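Ispd/ispf bifunctional enzyme (Campylobacter jejuni, PDB 1W55) catalyses two steps of isoprenoid precursor synthesis, transferring the cytidylyl group of CTP to methylerythritol phosphate and, in a second domain, cyclising the phosphorylated product to methylerythritol cyclodiphosphate, releasing CMP. Local coordinates at residues 98-103 and 186-192; 257-263 and 292-298; 304-309 and 355-360. All coordinates share one frame; numbering follows the deposited sequence.

The three contacts follow one another along the chain, and none encloses or crosses another. Contact 1 comes first, in the cytidylyltransferase part. It closes a long loop by bringing the segment after strand 91-96 against the one after strand 180-184, beside bound CMP. The chain then enters the cyclodiphosphate synthase part. Contact 2 packs the end of helix 248-260 against the end of helix 282-295, closing a 28-residue connection. Strand 298-308 follows at once and leads into contact 3, where 304-309 pairs with 355-360 and closes a 45-residue loop. The centres of contacts 2 and 3 are about 21 Å apart. Contacts 1 and 3 lie on opposite sides of the chain's centre, their centres about 47 Å apart.

Contact 1 of 3, residues 98-103 and 186-192; sequences ARVLVS and EENARKL. With C (cytidine-5'-monophosphate), chain D; EDO (1,2-ethanediol), chain F.
Arg99 and Glu186 carry most of the polar contact. Arg99 reaches along the other backbone, and its NH1 donates to Ala189 O at 2.8 Å. That oxygen lies in the guanidinium plane. Glu186 grips Ser103 twice with its carboxylate. OE2 takes the backbone N of Ser103 at 2.8 Å through its syn lone pair. OE1 receives Ser103 OG at 2.7 Å, on the syn side but 18° out of the carboxylate plane. The chain of Glu186 is extended beyond CG (chi2 174°), which carries the carboxylate across to Ser103. Ser103 OG caps Leu106 N at the start of helix 104-111, so the glutamate probably steadies the cap. A single backbone bond joins the segments, from Leu192 N to Ala98 O at 2.8 Å.

Apolar contacts are fewer. Lys191 CB sits 3.7 Å above the centre of the Arg99 guanidinium and covers one face. Lys191 CG lies against Ala98 CB, while Val102 CG2 meets Ala189 CB.

The charged ends gather around the phosphate of CMP and an ethanediol, probably from the crystallisation liquor. Arg99 NH2 and Lys191 NZ both donate to O1 of the ethanediol, and Lys191 NZ also donates to phosphate oxygen OP3 of CMP at 2.8 Å. Arg99 is further paired with Asp96 and with Asp128 of the second subunit. Ala127 O of that subunit also accepts from Lys191. The arrangement belongs to the nucleotide site of an IspD cytidylyltransferase at a subunit interface, where Lys191 is predicted to position methylerythritol phosphate.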
loop_
_atom_site.group_PDB
_atom_site.type_symbol
_atom_site.label_atom_id
_atom_site.label_comp_id
_atom_site.label_asym_id
_atom_site.label_seq_id
_atom_site.Cartn_x
_atom_site.Cartn_y
_atom_site.Cartn_z
ATOM N N ALA A 98 4.244 -7.729 28.423
ATOM C CA ALA A 98 5.097 -7.990 27.271
ATOM C C ALA A 98 4.390 -8.795 26.180
ATOM O O ALA A 98 4.922 -8.944 25.084
ATOM C CB ALA A 98 6.404 -8.657 27.697
ATOM N N ARG A 99 3.191 -9.294 26.484
ATOM C CA ARG A 99 2.289 -9.860 25.472
ATOM C C ARG A 99 1.339 -8.760 24.992
ATOM O O ARG A 99 0.231 -8.581 25.519
ATOM C CB ARG A 99 1.507 -11.048 26.043
ATOM C CG ARG A 99 2.393 -12.216 26.398
ATOM C CD ARG A 99 1.644 -13.380 27.014
ATOM N NE ARG A 99 2.521 -14.372 27.627
ATOM C CZ ARG A 99 3.164 -15.335 26.963
ATOM N NH1 ARG A 99 3.029 -15.459 25.648
ATOM N NH2 ARG A 99 3.933 -16.192 27.623
ATOM N N VAL A 100 1.791 -8.020 23.988
ATOM C CA VAL A 100 1.209 -6.715 23.684
ATOM C C VAL A 100 -0.035 -6.758 22.808
ATOM O O VAL A 100 -0.984 -6.027 23.067
ATOM C CB VAL A 100 2.262 -5.751 23.079
ATOM C CG1 VAL A 100 1.707 -4.359 23.005
ATOM C CG2 VAL A 100 3.501 -5.740 23.927
ATOM N N LEU A 101 -0.035 -7.623 21.800
ATOM C CA LEU A 101 -1.067 -7.607 20.764
ATOM C C LEU A 101 -2.153 -8.680 20.913
ATOM O O LEU A 101 -2.713 -9.142 19.910
ATOM C CB LEU A 101 -0.422 -7.743 19.384
ATOM C CG LEU A 101 0.534 -6.645 18.890
ATOM C CD1 LEU A 101 1.102 -7.027 17.523
ATOM C CD2 LEU A 101 -0.141 -5.282 18.835
ATOM N N VAL A 102 -2.448 -9.065 22.150
ATOM C CA VAL A 102 -3.499 -10.043 22.430
ATOM C C VAL A 102 -4.801 -9.598 21.770
ATOM O O VAL A 102 -5.252 -8.471 21.981
ATOM C CB VAL A 102 -3.722 -10.228 23.954
ATOM C CG1 VAL A 102 -4.937 -11.098 24.202
ATOM C CG2 VAL A 102 -2.480 -10.841 24.618
ATOM N N SER A 103 -5.384 -10.485 20.965
ATOM C CA SER A 103 -6.590 -10.182 20.186
ATOM C C SER A 103 -7.879 -10.341 20.986
ATOM O O SER A 103 -7.936 -11.106 21.956
ATOM C CB SER A 103 -6.656 -11.085 18.951
ATOM O OG SER A 103 -7.238 -12.335 19.287
ATOM N N GLU A 186 -2.288 -17.963 20.188
ATOM C CA GLU A 186 -2.106 -17.184 18.959
ATOM C C GLU A 186 -0.741 -16.517 18.931
ATOM O O GLU A 186 -0.214 -16.106 19.978
ATOM C CB GLU A 186 -3.209 -16.118 18.807
ATOM C CG GLU A 186 -3.260 -15.101 19.948
ATOM C CD GLU A 186 -4.250 -13.962 19.735
ATOM O OE1 GLU A 186 -5.137 -14.052 18.848
ATOM O OE2 GLU A 186 -4.140 -12.964 20.474
ATOM N N GLU A 187 -0.178 -16.403 17.731
ATOM C CA GLU A 187 1.086 -15.700 17.521
ATOM C C GLU A 187 1.061 -14.249 18.027
ATOM O O GLU A 187 2.082 -13.730 18.457
ATOM C CB GLU A 187 1.485 -15.748 16.039
ATOM C CG GLU A 187 2.379 -16.918 15.617
ATOM C CD GLU A 187 2.548 -18.010 16.675
ATOM O OE1 GLU A 187 1.616 -18.824 16.859
ATOM O OE2 GLU A 187 3.626 -18.072 17.312
ATOM N N ASN A 188 -0.104 -13.611 17.997
ATOM C CA ASN A 188 -0.264 -12.254 18.524
ATOM C C ASN A 188 -0.128 -12.151 20.056
ATOM O O ASN A 188 -0.037 -11.048 20.604
ATOM C CB ASN A 188 -1.624 -11.683 18.101
ATOM C CG ASN A 188 -1.529 -10.714 16.913
ATOM O OD1 ASN A 188 -0.552 -10.722 16.151
ATOM N ND2 ASN A 188 -2.558 -9.877 16.754
ATOM N N ALA A 189 -0.151 -13.290 20.748
ATOM C CA ALA A 189 -0.024 -13.289 22.198
ATOM C C ALA A 189 1.394 -13.639 22.651
ATOM O O ALA A 189 1.631 -13.807 23.834
ATOM C CB ALA A 189 -1.060 -14.203 22.836
ATOM N N ARG A 190 2.328 -13.738 21.704
ATOM C CA ARG A 190 3.740 -13.954 22.008
ATOM C C ARG A 190 4.251 -12.913 22.997
ATOM O O ARG A 190 3.808 -11.765 22.982
ATOM C CB ARG A 190 4.609 -13.900 20.738
ATOM C CG ARG A 190 6.112 -13.573 21.027
ATOM C CD ARG A 190 7.020 -13.347 19.807
ATOM N NE ARG A 190 6.966 -14.455 18.853
ATOM C CZ ARG A 190 7.688 -15.572 18.938
ATOM N NH1 ARG A 190 8.541 -15.752 19.942
ATOM N NH2 ARG A 190 7.550 -16.514 18.009
ATOM N N LYS A 191 5.201 -13.325 23.835
ATOM C CA LYS A 191 5.800 -12.447 24.831
ATOM C C LYS A 191 7.100 -11.839 24.312
ATOM O O LYS A 191 8.032 -12.559 23.944
ATOM C CB LYS A 191 6.043 -13.228 26.119
ATOM C CG LYS A 191 6.597 -12.418 27.285
ATOM C CD LYS A 191 6.496 -13.196 28.596
ATOM C CE LYS A 191 7.527 -14.309 28.668
ATOM N NZ LYS A 191 7.196 -15.328 29.715
ATOM N N LEU A 192 7.154 -10.513 24.269
ATOM C CA LEU A 192 8.400 -9.835 23.937
ATOM C C LEU A 192 9.435 -10.104 25.041
ATOM O O LEU A 192 9.272 -9.689 26.196
ATOM C CB LEU A 192 8.166 -8.340 23.702
ATOM C CG LEU A 192 9.361 -7.394 23.570
ATOM C CD1 LEU A 192 10.233 -7.744 22.376
ATOM C CD2 LEU A 192 8.885 -5.947 23.465
HETATM O OP3 C D . 8.705 -13.723 31.436
HETATM P P C D . 8.887 -13.346 32.887
HETATM O OP1 C D . 10.209 -12.671 33.152
HETATM O OP2 C D . 8.488 -14.420 33.873
HETATM O "O5'" C D . 7.858 -12.126 33.116
HETATM C "C5'" C D . 6.460 -12.272 32.922
HETATM C "C4'" C D . 5.738 -10.989 33.332
HETATM O "O4'" C D . 5.766 -10.803 34.753
HETATM C "C3'" C D . 6.354 -9.747 32.718
HETATM O "O3'" C D . 5.290 -8.969 32.202
HETATM C "C2'" C D . 7.026 -9.025 33.866
HETATM O "O2'" C D . 7.012 -7.610 33.719
HETATM C "C1'" C D . 6.206 -9.481 35.063
HETATM N N1 C D . 7.024 -9.503 36.275
HETATM C C2 C D . 6.552 -8.826 37.412
HETATM O O2 C D . 5.447 -8.220 37.379
HETATM N N3 C D . 7.305 -8.843 38.530
HETATM C C4 C D . 8.505 -9.483 38.566
HETATM N N4 C D . 9.247 -9.475 39.705
HETATM C C5 C D . 8.985 -10.154 37.446
HETATM C C6 C D . 8.210 -10.149 36.293
HETATM C C1 EDO F . 3.755 -16.938 31.443
HETATM O O1 EDO F . 4.574 -16.073 30.671
HETATM C C2 EDO F . 3.118 -17.974 30.543
HETATM O O2 EDO F . 4.118 -18.564 29.744
#

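Contact 2 of 3, residues 257-263 and 292-298; sequences ILGAAGL and KVREIGF
Ile257 starts the contact with its CG2 methyl, which meets Val293 CG2 at 3.7 Å. The two side chains cross at about a right angle. The same valine methyl also rests on the carbonyl O of Ile257. Leu258 adds little here, for its CA only skirts Val293 CG2.

Ala261 is central. Its CB points at the other segment and touches Val293 CG2 at 3.5 Å. Val293 has CG1 anti to its backbone N (chi1 164°), and both methyls thereby reach the alanine. Phe298 CD1 approaches the same CB at 4.1 Å. Ile296 CD1 packs on Ala261 too, 3.7 Å from its carbonyl O. Leu363 of strand 354-365 packs on Ala261, Val293 and Phe298, so the contact lies against the sheet.

Both helices end here in Schellman motifs, with Gly262 and Gly297 at positive phi. The second turn leads straight from helix 282-295 into strand 298-308 of the synthase domain.

After Gly262 the chain brings Leu263 back to the other segment. Its CD1 meets Ile296 CD1 tip to tip at 3.8 Å, and its CD2 lies on Val293 CG2 at 3.9 Å. Lys292 offers its CB and carbonyl O to Leu263 CD2, both at 4.0 Å.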
loop_
_atom_site.group_PDB
_atom_site.type_symbol
_atom_site.label_atom_id
_atom_site.label_comp_id
_atom_site.label_asym_id
_atom_site.label_seq_id
_atom_site.Cartn_x
_atom_site.Cartn_y
_atom_site.Cartn_z
ATOM N N ILE A 257 18.863 17.651 29.444
ATOM C CA ILE A 257 18.557 16.263 29.085
ATOM C C ILE A 257 17.523 15.633 30.017
ATOM O O ILE A 257 16.584 14.977 29.561
ATOM C CB ILE A 257 19.871 15.419 29.053
ATOM C CG1 ILE A 257 20.732 15.840 27.851
ATOM C CG2 ILE A 257 19.544 13.920 28.956
ATOM C CD1 ILE A 257 22.190 15.383 27.902
ATOM N N LEU A 258 17.683 15.841 31.321
ATOM C CA LEU A 258 16.702 15.373 32.289
ATOM C C LEU A 258 15.373 16.099 32.107
ATOM O O LEU A 258 14.303 15.487 32.235
ATOM C CB LEU A 258 17.200 15.595 33.718
ATOM C CG LEU A 258 18.424 14.795 34.168
ATOM C CD1 LEU A 258 18.946 15.364 35.483
ATOM C CD2 LEU A 258 18.129 13.293 34.291
ATOM N N GLY A 259 15.446 17.398 31.806
ATOM C CA GLY A 259 14.256 18.222 31.665
ATOM C C GLY A 259 13.395 17.794 30.501
ATOM O O GLY A 259 12.178 17.694 30.637
ATOM N N ALA A 260 14.030 17.508 29.358
ATOM C CA ALA A 260 13.311 17.070 28.166
ATOM C C ALA A 260 12.619 15.722 28.395
ATOM O O ALA A 260 11.574 15.452 27.811
ATOM C CB ALA A 260 14.259 17.009 26.953
ATOM N N ALA A 261 13.200 14.905 29.271
ATOM C CA ALA A 261 12.679 13.575 29.587
ATOM C C ALA A 261 11.704 13.580 30.753
ATOM O O ALA A 261 11.178 12.538 31.118
ATOM C CB ALA A 261 13.846 12.607 29.882
ATOM N N GLY A 262 11.483 14.747 31.351
ATOM C CA GLY A 262 10.601 14.871 32.495
ATOM C C GLY A 262 11.157 14.275 33.779
ATOM O O GLY A 262 10.390 13.887 34.648
ATOM N N LEU A 263 12.483 14.254 33.925
ATOM C CA LEU A 263 13.141 13.546 35.023
ATOM C C LEU A 263 13.747 14.452 36.094
ATOM O O LEU A 263 14.689 14.052 36.790
ATOM C CB LEU A 263 14.225 12.623 34.458
ATOM C CG LEU A 263 14.053 11.095 34.401
ATOM C CD1 LEU A 263 12.603 10.650 34.298
ATOM C CD2 LEU A 263 14.920 10.472 33.267
ATOM N N LYS A 292 19.655 7.230 32.245
ATOM C CA LYS A 292 18.299 7.253 32.807
ATOM C C LYS A 292 17.240 7.581 31.754
ATOM O O LYS A 292 16.164 6.992 31.739
ATOM C CB LYS A 292 18.187 8.250 33.967
ATOM C CG LYS A 292 18.982 7.871 35.197
ATOM C CD LYS A 292 18.416 6.625 35.885
ATOM C CE LYS A 292 19.491 5.955 36.748
ATOM N NZ LYS A 292 18.939 5.219 37.926
ATOM N N VAL A 293 17.579 8.514 30.869
ATOM C CA VAL A 293 16.683 9.000 29.826
ATOM C C VAL A 293 16.487 7.921 28.764
ATOM O O VAL A 293 15.389 7.741 28.238
ATOM C CB VAL A 293 17.251 10.311 29.215
ATOM C CG1 VAL A 293 16.594 10.653 27.907
ATOM C CG2 VAL A 293 17.135 11.459 30.223
ATOM N N ARG A 294 17.551 7.195 28.461
ATOM C CA ARG A 294 17.469 6.094 27.507
ATOM C C ARG A 294 16.642 4.914 28.043
ATOM O O ARG A 294 15.983 4.218 27.275
ATOM C CB ARG A 294 18.866 5.635 27.126
ATOM C CG ARG A 294 19.645 6.635 26.304
ATOM C CD ARG A 294 21.083 6.219 26.068
ATOM N NE ARG A 294 21.191 5.211 25.015
ATOM C CZ ARG A 294 22.170 4.311 24.920
ATOM N NH1 ARG A 294 23.150 4.262 25.822
ATOM N NH2 ARG A 294 22.164 3.451 23.914
ATOM N N GLU A 295 16.686 4.697 29.359
ATOM C CA GLU A 295 15.924 3.624 30.009
ATOM C C GLU A 295 14.420 3.788 29.798
ATOM O O GLU A 295 13.710 2.806 29.618
ATOM C CB GLU A 295 16.229 3.564 31.512
ATOM C CG GLU A 295 17.517 2.818 31.839
ATOM C CD GLU A 295 17.930 2.935 33.301
ATOM O OE1 GLU A 295 17.145 3.477 34.126
ATOM O OE2 GLU A 295 19.048 2.477 33.626
ATOM N N ILE A 296 13.950 5.035 29.812
ATOM C CA ILE A 296 12.532 5.327 29.577
ATOM C C ILE A 296 12.168 5.619 28.107
ATOM O O ILE A 296 11.079 6.099 27.820
ATOM C CB ILE A 296 12.000 6.411 30.537
ATOM C CG1 ILE A 296 12.796 7.719 30.408
ATOM C CG2 ILE A 296 12.012 5.903 31.992
ATOM C CD1 ILE A 296 12.078 8.912 31.011
ATOM N N GLY A 297 13.058 5.293 27.177
ATOM C CA GLY A 297 12.670 5.239 25.778
ATOM C C GLY A 297 12.987 6.433 24.892
ATOM O O GLY A 297 12.472 6.526 23.767
ATOM N N PHE A 298 13.846 7.322 25.374
ATOM C CA PHE A 298 14.184 8.540 24.653
ATOM C C PHE A 298 15.580 8.471 24.042
ATOM O O PHE A 298 16.423 7.680 24.478
ATOM C CB PHE A 298 14.123 9.735 25.601
ATOM C CG PHE A 298 12.735 10.205 25.895
ATOM C CD1 PHE A 298 12.163 9.988 27.147
ATOM C CD2 PHE A 298 11.994 10.861 24.925
ATOM C CE1 PHE A 298 10.885 10.430 27.410
ATOM C CE2 PHE A 298 10.720 11.312 25.185
ATOM C CZ PHE A 298 10.157 11.102 26.414
#

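Contact 3 of 3, residues 304-309 and 355-360; sequences DICVMA and MAVLSS. With C (cytidine-5'-monophosphate), chain C.
Val307 and Met355 meet on the sheet face that also carries Ile305 and Val357. Val307 CG1 lies about 3.4 Å from Met355 CE, which is shorter than usual and doubtful, since the methionine's methyl is poorly placed. The methionine is bent at chi3 (-113°), which turns its methyl toward the valine. On the same face Ile305 CG2 packs on Val357 CG1 at 3.7 Å. Val248 and Leu249 of helix 248-260 cover this layer.

The other face carries Cys306, Met308, Ala356 and Leu358, with Asp304 and Ser360 at its polar end. Met308 CE reaches Ala356 CB at 3.9 Å, with the side chain bent at chi2 and chi3. Phe216 of strand 210-224 touches both residues. Leu358 packs on its counterparts in the third and fourth subunits.

Between the faces, six backbone hydrogen bonds join the strands. Cys306 and Leu358 exchange two of 2.7 Å, Cys306 N to Leu358 O and Leu358 N to Cys306 O. Met308 with Ala356 and Asp304 with Ser360 form the other two hydrogen-bonded pairs. The strand axes run antiparallel at 168°.

Polar side chains lie toward the Asp304 end. Asp304 OD2 forms a salt bridge with Lys339 and accepts from the backbone N of Asn214 of the third subunit. Ser360 OG bonds the side chain of that asparagine, while Ser359 OG bonds Ser252.

At the far end Ala309 O accepts the amino N4 of a bound cytosine at 3.0 Å, with a nearly straight N-H angle of 172°. Met308 lines the geranyl diphosphate pocket. This is an antiparallel strand pair of the IspF-family sheet, packed between helix 248-260 and neighbouring subunits, with one end forming part of the CMP site.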
loop_
_atom_site.group_PDB
_atom_site.type_symbol
_atom_site.label_atom_id
_atom_site.label_comp_id
_atom_site.label_asym_id
_atom_site.label_seq_id
_atom_site.Cartn_x
_atom_site.Cartn_y
_atom_site.Cartn_z
ATOM N N ASP A 304 22.479 22.132 21.689
ATOM C CA ASP A 304 23.043 23.458 21.432
ATOM C C ASP A 304 23.234 24.202 22.736
ATOM O O ASP A 304 22.376 24.160 23.634
ATOM C CB ASP A 304 22.194 24.271 20.451
ATOM C CG ASP A 304 22.921 25.500 19.937
ATOM O OD1 ASP A 304 24.177 25.492 19.863
ATOM O OD2 ASP A 304 22.324 26.535 19.592
ATOM N N ILE A 305 24.375 24.870 22.837
ATOM C CA ILE A 305 24.852 25.430 24.099
ATOM C C ILE A 305 25.299 26.859 23.904
ATOM O O ILE A 305 25.867 27.203 22.867
ATOM C CB ILE A 305 25.999 24.549 24.683
ATOM C CG1 ILE A 305 25.422 23.200 25.165
ATOM C CG2 ILE A 305 26.712 25.251 25.857
ATOM C CD1 ILE A 305 26.468 22.141 25.497
ATOM N N CYS A 306 25.006 27.696 24.890
ATOM C CA CYS A 306 25.566 29.022 24.951
ATOM C C CYS A 306 26.263 29.247 26.287
ATOM O O CYS A 306 25.635 29.193 27.347
ATOM C CB CYS A 306 24.511 30.102 24.709
ATOM S SG CYS A 306 25.324 31.719 24.564
ATOM N N VAL A 307 27.575 29.458 26.222
ATOM C CA VAL A 307 28.367 29.750 27.401
ATOM C C VAL A 307 28.429 31.263 27.498
ATOM O O VAL A 307 28.778 31.944 26.530
ATOM C CB VAL A 307 29.813 29.192 27.300
ATOM C CG1 VAL A 307 30.620 29.562 28.551
ATOM C CG2 VAL A 307 29.826 27.670 27.075
ATOM N N MET A 308 28.074 31.788 28.662
ATOM C CA MET A 308 28.175 33.214 28.906
ATOM C C MET A 308 29.348 33.449 29.850
ATOM O O MET A 308 29.314 33.082 31.031
ATOM C CB MET A 308 26.856 33.758 29.444
ATOM C CG MET A 308 25.663 33.423 28.519
ATOM S SD MET A 308 24.072 33.095 29.357
ATOM C CE MET A 308 24.048 34.295 30.492
ATOM N N ALA A 309 30.408 34.019 29.296
ATOM C CA ALA A 309 31.640 34.233 30.044
ATOM C C ALA A 309 32.445 35.382 29.451
ATOM O O ALA A 309 32.702 35.421 28.238
ATOM C CB ALA A 309 32.475 32.961 30.071
ATOM N N MET A 355 30.314 32.494 35.809
ATOM C CA MET A 355 29.895 32.235 34.439
ATOM C C MET A 355 28.620 31.394 34.380
ATOM O O MET A 355 28.315 30.629 35.309
ATOM C CB MET A 355 31.043 31.654 33.599
ATOM C CG MET A 355 31.327 30.179 33.761
ATOM S SD MET A 355 32.438 29.562 32.428
ATOM C CE MET A 355 31.476 28.616 31.672
ATOM N N ALA A 356 27.881 31.542 33.288
ATOM C CA ALA A 356 26.634 30.816 33.131
ATOM C C ALA A 356 26.628 30.026 31.828
ATOM O O ALA A 356 27.349 30.359 30.880
ATOM C CB ALA A 356 25.448 31.780 33.197
ATOM N N VAL A 357 25.829 28.965 31.795
ATOM C CA VAL A 357 25.685 28.147 30.599
ATOM C C VAL A 357 24.201 27.862 30.309
ATOM O O VAL A 357 23.475 27.343 31.164
ATOM C CB VAL A 357 26.496 26.830 30.692
ATOM C CG1 VAL A 357 26.304 26.010 29.431
ATOM C CG2 VAL A 357 28.015 27.109 30.938
ATOM N N LEU A 358 23.763 28.235 29.106
ATOM C CA LEU A 358 22.436 27.892 28.606
ATOM C C LEU A 358 22.539 26.696 27.655
ATOM O O LEU A 358 23.333 26.724 26.702
ATOM C CB LEU A 358 21.810 29.090 27.880
ATOM C CG LEU A 358 20.450 28.850 27.199
ATOM C CD1 LEU A 358 19.340 28.646 28.247
ATOM C CD2 LEU A 358 20.097 29.991 26.224
ATOM N N SER A 359 21.735 25.665 27.908
ATOM C CA SER A 359 21.678 24.466 27.071
ATOM C C SER A 359 20.283 24.234 26.509
ATOM O O SER A 359 19.289 24.475 27.193
ATOM C CB SER A 359 22.090 23.213 27.863
ATOM O OG SER A 359 23.399 23.335 28.389
ATOM N N SER A 360 20.222 23.763 25.259
ATOM C CA SER A 360 18.980 23.296 24.656
ATOM C C SER A 360 19.196 21.922 24.034
ATOM O O SER A 360 20.220 21.655 23.392
ATOM C CB SER A 360 18.446 24.246 23.576
ATOM O OG SER A 360 18.463 25.580 24.022
HETATM O OP3 C C . 29.795 38.737 21.321
HETATM P P C C . 31.103 38.951 22.021
HETATM O OP1 C C . 31.018 38.799 23.506
HETATM O OP2 C C . 31.761 40.231 21.592
HETATM O "O5'" C C . 32.044 37.755 21.521
HETATM C "C5'" C C . 32.445 37.636 20.164
HETATM C "C4'" C C . 32.798 36.183 19.851
HETATM O "O4'" C C . 33.851 35.691 20.695
HETATM C "C3'" C C . 31.655 35.189 20.053
HETATM O "O3'" C C . 30.805 35.101 18.913
HETATM C "C2'" C C . 32.383 33.881 20.309
HETATM O "O2'" C C . 32.807 33.326 19.067
HETATM C "C1'" C C . 33.669 34.295 20.990
HETATM N N1 C C . 33.758 34.078 22.455
HETATM C C2 C C . 34.465 32.970 22.970
HETATM O O2 C C . 34.975 32.142 22.186
HETATM N N3 C C . 34.592 32.785 24.310
HETATM C C4 C C . 34.036 33.662 25.180
HETATM N N4 C C . 34.159 33.483 26.525
HETATM C C5 C C . 33.326 34.750 24.693
HETATM C C6 C C . 33.206 34.950 23.318
#